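Local coordinates for protein alpha-glucosidase YIHQ (Escherichia coli, PDB 5AEG) that hydrolyses sulfoquinovosyl diacylglycerides and simpler sulfoquinovosides such as sulfoquinovosyl glycerol, releasing sulfoquinovose for sulfoglycolysis, at residues V375-P380 with N427-L432; E126-G131 with Y138-G143. All coordinates share one frame; numbering follows the deposited sequence.

In the fold
Interaction 1 and interaction 2 are both largely buried, but they belong to different parts of the enzyme. Interaction 1 joins a turn and helix 422-444 within the family 31 TIM-barrel domain. Interaction 2 lies in the N-terminal galactose mutarotase-like domain, between strand 129-133 and the loop that follows it. Their centres are 31 Å apart and they do not touch. The chemistry differs too. In 375-380 with 427-432, an indole and two leucines pack together, and the polar link between the segments is a water. In 126-131 with 138-143, four direct hydrogen bonds cross, with a water and an aromatic pair beside them. Interaction 1 is the nearer to annotated active-site residues.

Interaction 1: V375-P380 with N427-L432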
loop_
_atom_site.group_PDB
_atom_site.type_symbol
_atom_site.label_atom_id
_atom_site.label_comp_id
_atom_site.label_asym_id
_atom_site.label_seq_id
_atom_site.Cartn_x
_atom_site.Cartn_y
_atom_site.Cartn_z
ATOM N N VAL A 375 -9.320 7.322 18.150
ATOM C CA VAL A 375 -10.714 7.045 17.937
ATOM C C VAL A 375 -10.880 5.531 17.913
ATOM O O VAL A 375 -10.156 4.825 17.193
ATOM C CB VAL A 375 -11.244 7.639 16.646
ATOM C CG1 VAL A 375 -12.682 7.249 16.364
ATOM C CG2 VAL A 375 -11.069 9.161 16.634
ATOM N N ASP A 376 -11.806 5.007 18.706
ATOM C CA ASP A 376 -11.911 3.550 18.844
ATOM C C ASP A 376 -12.818 3.007 17.842
ATOM O O ASP A 376 -14.032 2.838 18.069
ATOM C CB ASP A 376 -12.305 3.104 20.266
ATOM C CG ASP A 376 -12.330 1.568 20.414
ATOM O OD1 ASP A 376 -12.077 0.835 19.415
ATOM O OD2 ASP A 376 -12.543 1.081 21.558
ATOM N N LEU A 377 -12.242 2.672 16.677
ATOM C CA LEU A 377 -13.075 2.235 15.568
ATOM C C LEU A 377 -13.822 0.875 15.813
ATOM O O LEU A 377 -14.669 0.506 14.978
ATOM C CB LEU A 377 -12.262 2.165 14.227
ATOM C CG LEU A 377 -11.660 3.507 13.771
ATOM C CD1 LEU A 377 -10.803 3.371 12.502
ATOM C CD2 LEU A 377 -12.779 4.468 13.509
ATOM N N THR A 378 -13.441 0.123 16.859
ATOM C CA THR A 378 -14.134 -1.135 17.206
ATOM C C THR A 378 -15.399 -0.825 18.066
ATOM O O THR A 378 -16.159 -1.691 18.302
ATOM C CB THR A 378 -13.297 -2.119 18.051
ATOM O OG1 THR A 378 -13.182 -1.677 19.421
ATOM C CG2 THR A 378 -11.859 -2.277 17.514
ATOM N N ASN A 379 -15.573 0.400 18.514
ATOM C CA ASN A 379 -16.816 0.837 19.148
ATOM C C ASN A 379 -17.817 1.252 18.105
ATOM O O ASN A 379 -17.661 2.254 17.390
ATOM C CB ASN A 379 -16.510 1.969 20.118
ATOM C CG ASN A 379 -17.770 2.544 20.813
ATOM O OD1 ASN A 379 -18.905 2.377 20.352
ATOM N ND2 ASN A 379 -17.535 3.225 21.872
ATOM N N PRO A 380 -18.874 0.484 17.961
ATOM C CA PRO A 380 -19.759 0.798 16.834
ATOM C C PRO A 380 -20.392 2.228 16.829
ATOM O O PRO A 380 -20.716 2.780 15.752
ATOM C CB PRO A 380 -20.848 -0.280 16.930
ATOM C CG PRO A 380 -20.313 -1.347 17.843
ATOM C CD PRO A 380 -19.320 -0.699 18.747
ATOM N N ASN A 427 -2.765 -4.701 13.426
ATOM C CA ASN A 427 -2.625 -4.986 11.972
ATOM C C ASN A 427 -3.937 -4.872 11.237
ATOM O O ASN A 427 -3.963 -4.583 10.038
ATOM C CB ASN A 427 -2.033 -6.372 11.727
ATOM C CG ASN A 427 -0.542 -6.400 11.833
ATOM O OD1 ASN A 427 0.124 -5.383 11.838
ATOM N ND2 ASN A 427 0.008 -7.592 11.902
ATOM N N ALA A 428 -5.077 -5.029 11.928
ATOM C CA ALA A 428 -6.405 -4.858 11.279
ATOM C C ALA A 428 -6.893 -3.409 11.197
ATOM O O ALA A 428 -7.913 -3.109 10.542
ATOM C CB ALA A 428 -7.457 -5.718 12.043
ATOM N N TRP A 429 -6.193 -2.511 11.888
ATOM C CA TRP A 429 -6.676 -1.121 11.986
ATOM C C TRP A 429 -6.810 -0.423 10.591
ATOM O O TRP A 429 -7.780 0.269 10.307
ATOM C CB TRP A 429 -5.779 -0.250 12.859
ATOM C CG TRP A 429 -6.527 0.773 13.633
ATOM C CD1 TRP A 429 -6.537 2.093 13.455
ATOM C CD2 TRP A 429 -7.472 0.493 14.706
ATOM N NE1 TRP A 429 -7.371 2.716 14.411
ATOM C CE2 TRP A 429 -7.974 1.743 15.161
ATOM C CE3 TRP A 429 -7.847 -0.670 15.360
ATOM C CZ2 TRP A 429 -8.886 1.848 16.257
ATOM C CZ3 TRP A 429 -8.824 -0.592 16.445
ATOM C CH2 TRP A 429 -9.290 0.673 16.891
ATOM N N PRO A 430 -5.827 -0.590 9.718
ATOM C CA PRO A 430 -5.944 0.153 8.452
ATOM C C PRO A 430 -7.195 -0.126 7.641
ATOM O O PRO A 430 -7.889 0.790 7.166
ATOM C CB PRO A 430 -4.632 -0.253 7.685
ATOM C CG PRO A 430 -3.673 -0.584 8.766
ATOM C CD PRO A 430 -4.517 -1.255 9.860
ATOM N N ALA A 431 -7.540 -1.386 7.423
ATOM C CA ALA A 431 -8.765 -1.631 6.644
ATOM C C ALA A 431 -10.075 -1.223 7.375
ATOM O O ALA A 431 -11.070 -0.905 6.698
ATOM C CB ALA A 431 -8.854 -3.033 6.237
ATOM N N LEU A 432 -10.033 -1.201 8.711
ATOM C CA LEU A 432 -11.176 -0.725 9.514
ATOM C C LEU A 432 -11.367 0.780 9.245
ATOM O O LEU A 432 -12.479 1.263 8.956
ATOM C CB LEU A 432 -10.888 -0.962 10.978
ATOM C CG LEU A 432 -12.014 -0.848 11.995
ATOM C CD1 LEU A 432 -13.264 -1.614 11.533
ATOM C CD2 LEU A 432 -11.464 -1.415 13.327
HETATM O O HOH W 1 -7.701 5.483 15.668
#
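The indole of W429 has L377 CB of the loop and L432 CD2 of its own helix over one face, and two loop oxygens at its edge. Both carbons sit towards the rim of the ring, L377 CB 3.9 Å and L432 CD2 4.1 Å above the W429 plane. At the edge, near the plane, V375 O is 3.4 Å from W429 CZ2, and D376 OD1 is 3.8 Å from W429 CH2. The carboxylate and the ring are turned 28° apart. T378 CG2 comes in obliquely, 3.6 Å from W429 CZ3.

The two leucines also meet directly, with L377 CB 3.8 Å from L432 CG. L432 CG stands opposite its own backbone N (chi1 -167°), which carries the branch over to L377. The indole N-H is satisfied by a water, which W429 NE1 reaches at 3.1 Å. The same water donates to V375 O and so ties the helix to the backbone just ahead of the turn.

D376 shapes the turn. Its OD1 takes two bonds from one face of the carboxylate: T378 OG1 at 2.7 Å, and T378 N, which closes an Asx turn. N379 N bonds back to D376 O in a type I turn. D376 OD2 and T378 OG1 also bond the backbone N of H417 and of N418, in the loop that leads to helix 422-444. With an alanine here, T378 OG1 and N and the backbone N of H417 would probably lose an acceptor, and the T378 methyl against W429 would be likely to shift.

The turn links strand 370-374 to helix 380-395, with N379 at the N-cap of that helix. L377 and T378 also touch W433 and M425 of helix 422-444. The contact thus packs a connecting turn of the TIM-barrel domain against a helix that follows barrel strand 401-404.

Interaction 2: E126-G131 with Y138-G143; sequences EDHIYG and YFDLRG
H128 and D140 meet through a short hydrogen bond, ND1 to OD2 at 2.7 Å. The carboxylate accepts it from above its plane, while the bond runs close to the plane of the imidazole. The other oxygen, D140 OD1, takes two backbone N-H groups from opposite faces. One is I129 N at 3.2 Å. The other is R142 N, which closes an Asx turn. With chi1 at -178°, the D140 carboxylate extends away from its own N and reaches H128 and I129.

I129 O is satisfied by L141 N at 2.7 Å, in a nearly straight bond (171°). R142 NH1 donates to D127 O at 2.9 Å, in the guanidinium plane, and also to Q124 O. Its NH2 goes to A209 O and P210 O. D127 OD2 instead binds Q191 and the backbone N of Q124. A water links G131 N to F139 O.

Next to these bonds, Y130 CD1 sits over the centre of the F139 ring, with the planes 44° apart. The Y130 hydroxyl bonds Y601 O.

The arrangement is a strand of the mutarotase-like domain, outermost within this chain, joined to the following loop by one backbone bond and by the Asx turn of D140, while R142 holds the backbone just before the strand.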
loop_
_atom_site.group_PDB
_atom_site.type_symbol
_atom_site.label_atom_id
_atom_site.label_comp_id
_atom_site.label_asym_id
_atom_site.label_seq_id
_atom_site.Cartn_x
_atom_site.Cartn_y
_atom_site.Cartn_z
ATOM N N GLU A 126 13.537 -22.882 -7.582
ATOM C CA GLU A 126 13.322 -21.877 -8.660
ATOM C C GLU A 126 12.106 -20.930 -8.478
ATOM O O GLU A 126 11.940 -19.967 -9.231
ATOM C CB GLU A 126 13.157 -22.561 -10.018
ATOM C CG GLU A 126 11.961 -23.459 -10.091
ATOM C CD GLU A 126 12.274 -24.964 -9.698
ATOM O OE1 GLU A 126 13.277 -25.302 -8.978
ATOM O OE2 GLU A 126 11.481 -25.806 -10.131
ATOM N N ASP A 127 11.247 -21.187 -7.505
ATOM C CA ASP A 127 10.039 -20.429 -7.417
ATOM C C ASP A 127 10.361 -18.951 -7.055
ATOM O O ASP A 127 11.227 -18.701 -6.241
ATOM C CB ASP A 127 9.112 -20.979 -6.331
ATOM C CG ASP A 127 8.622 -22.402 -6.600
ATOM O OD1 ASP A 127 8.622 -22.852 -7.767
ATOM O OD2 ASP A 127 8.114 -23.015 -5.637
ATOM N N HIS A 128 9.601 -18.019 -7.610
ATOM C CA HIS A 128 9.559 -16.639 -7.084
ATOM C C HIS A 128 8.312 -16.444 -6.305
ATOM O O HIS A 128 7.300 -17.177 -6.462
ATOM C CB HIS A 128 9.664 -15.590 -8.247
ATOM C CG HIS A 128 10.812 -15.839 -9.156
ATOM N ND1 HIS A 128 12.092 -15.390 -8.897
ATOM C CD2 HIS A 128 10.902 -16.562 -10.319
ATOM C CE1 HIS A 128 12.913 -15.756 -9.885
ATOM N NE2 HIS A 128 12.221 -16.491 -10.739
ATOM N N ILE A 129 8.293 -15.351 -5.512
ATOM C CA ILE A 129 7.215 -15.080 -4.630
ATOM C C ILE A 129 6.941 -13.553 -4.680
ATOM O O ILE A 129 7.899 -12.753 -4.588
ATOM C CB ILE A 129 7.597 -15.476 -3.198
ATOM C CG1 ILE A 129 7.779 -17.019 -2.992
ATOM C CG2 ILE A 129 6.552 -15.006 -2.226
ATOM C CD1 ILE A 129 6.452 -17.771 -3.143
ATOM N N TYR A 130 5.694 -13.197 -4.787
ATOM C CA TYR A 130 5.308 -11.795 -4.897
ATOM C C TYR A 130 4.164 -11.510 -3.929
ATOM O O TYR A 130 3.392 -12.413 -3.525
ATOM C CB TYR A 130 4.842 -11.482 -6.330
ATOM C CG TYR A 130 5.840 -11.837 -7.322
ATOM C CD1 TYR A 130 6.918 -11.016 -7.605
ATOM C CD2 TYR A 130 5.759 -13.061 -7.990
ATOM C CE1 TYR A 130 7.920 -11.406 -8.501
ATOM C CE2 TYR A 130 6.716 -13.455 -8.901
ATOM C CZ TYR A 130 7.816 -12.651 -9.141
ATOM O OH TYR A 130 8.778 -12.984 -10.020
ATOM N N GLY A 131 4.071 -10.241 -3.576
ATOM C CA GLY A 131 2.987 -9.763 -2.765
ATOM C C GLY A 131 3.419 -9.353 -1.382
ATOM O O GLY A 131 4.370 -8.584 -1.181
ATOM N N TYR A 138 11.904 -4.911 -2.160
ATOM C CA TYR A 138 11.885 -6.172 -2.894
ATOM C C TYR A 138 10.540 -6.278 -3.569
ATOM O O TYR A 138 9.513 -5.859 -2.985
ATOM C CB TYR A 138 12.095 -7.367 -1.949
ATOM C CG TYR A 138 13.521 -7.418 -1.453
ATOM C CD1 TYR A 138 14.557 -7.810 -2.296
ATOM C CD2 TYR A 138 13.849 -6.965 -0.165
ATOM C CE1 TYR A 138 15.904 -7.757 -1.861
ATOM C CE2 TYR A 138 15.148 -6.961 0.288
ATOM C CZ TYR A 138 16.168 -7.356 -0.535
ATOM O OH TYR A 138 17.433 -7.314 -0.016
ATOM N N PHE A 139 10.519 -6.822 -4.804
ATOM C CA PHE A 139 9.239 -7.223 -5.377
ATOM C C PHE A 139 9.221 -8.734 -5.288
ATOM O O PHE A 139 8.380 -9.304 -4.547
ATOM C CB PHE A 139 9.067 -6.672 -6.822
ATOM C CG PHE A 139 7.834 -7.173 -7.529
ATOM C CD1 PHE A 139 6.592 -7.332 -6.864
ATOM C CD2 PHE A 139 7.922 -7.513 -8.896
ATOM C CE1 PHE A 139 5.467 -7.850 -7.516
ATOM C CE2 PHE A 139 6.810 -8.003 -9.555
ATOM C CZ PHE A 139 5.567 -8.138 -8.876
ATOM N N ASP A 140 10.094 -9.409 -6.061
ATOM C CA ASP A 140 10.337 -10.852 -5.787
ATOM C C ASP A 140 10.834 -10.940 -4.373
ATOM O O ASP A 140 11.886 -10.408 -4.047
ATOM C CB ASP A 140 11.373 -11.392 -6.711
ATOM C CG ASP A 140 11.638 -12.902 -6.527
ATOM O OD1 ASP A 140 10.953 -13.625 -5.810
ATOM O OD2 ASP A 140 12.573 -13.353 -7.170
ATOM N N LEU A 141 10.114 -11.655 -3.500
ATOM C CA LEU A 141 10.497 -11.784 -2.097
ATOM C C LEU A 141 11.381 -12.990 -1.771
ATOM O O LEU A 141 11.897 -13.179 -0.618
ATOM C CB LEU A 141 9.200 -11.897 -1.267
ATOM C CG LEU A 141 8.133 -10.828 -1.448
ATOM C CD1 LEU A 141 6.928 -11.024 -0.584
ATOM C CD2 LEU A 141 8.689 -9.465 -1.244
ATOM N N ARG A 142 11.602 -13.843 -2.752
ATOM C CA ARG A 142 12.447 -15.062 -2.496
ATOM C C ARG A 142 13.841 -14.806 -2.051
ATOM O O ARG A 142 14.498 -13.936 -2.557
ATOM C CB ARG A 142 12.431 -16.021 -3.727
ATOM C CG ARG A 142 12.740 -17.475 -3.312
ATOM C CD ARG A 142 11.509 -18.166 -2.774
ATOM N NE ARG A 142 11.776 -19.437 -2.134
ATOM C CZ ARG A 142 11.946 -20.577 -2.804
ATOM N NH1 ARG A 142 11.903 -20.581 -4.140
ATOM N NH2 ARG A 142 12.143 -21.713 -2.125
ATOM N N GLY A 143 14.295 -15.538 -1.031
ATOM C CA GLY A 143 15.596 -15.300 -0.481
ATOM C C GLY A 143 15.595 -14.586 0.870
ATOM O O GLY A 143 16.603 -14.570 1.529
HETATM O O HOH W 2 6.070 -8.313 -3.560
#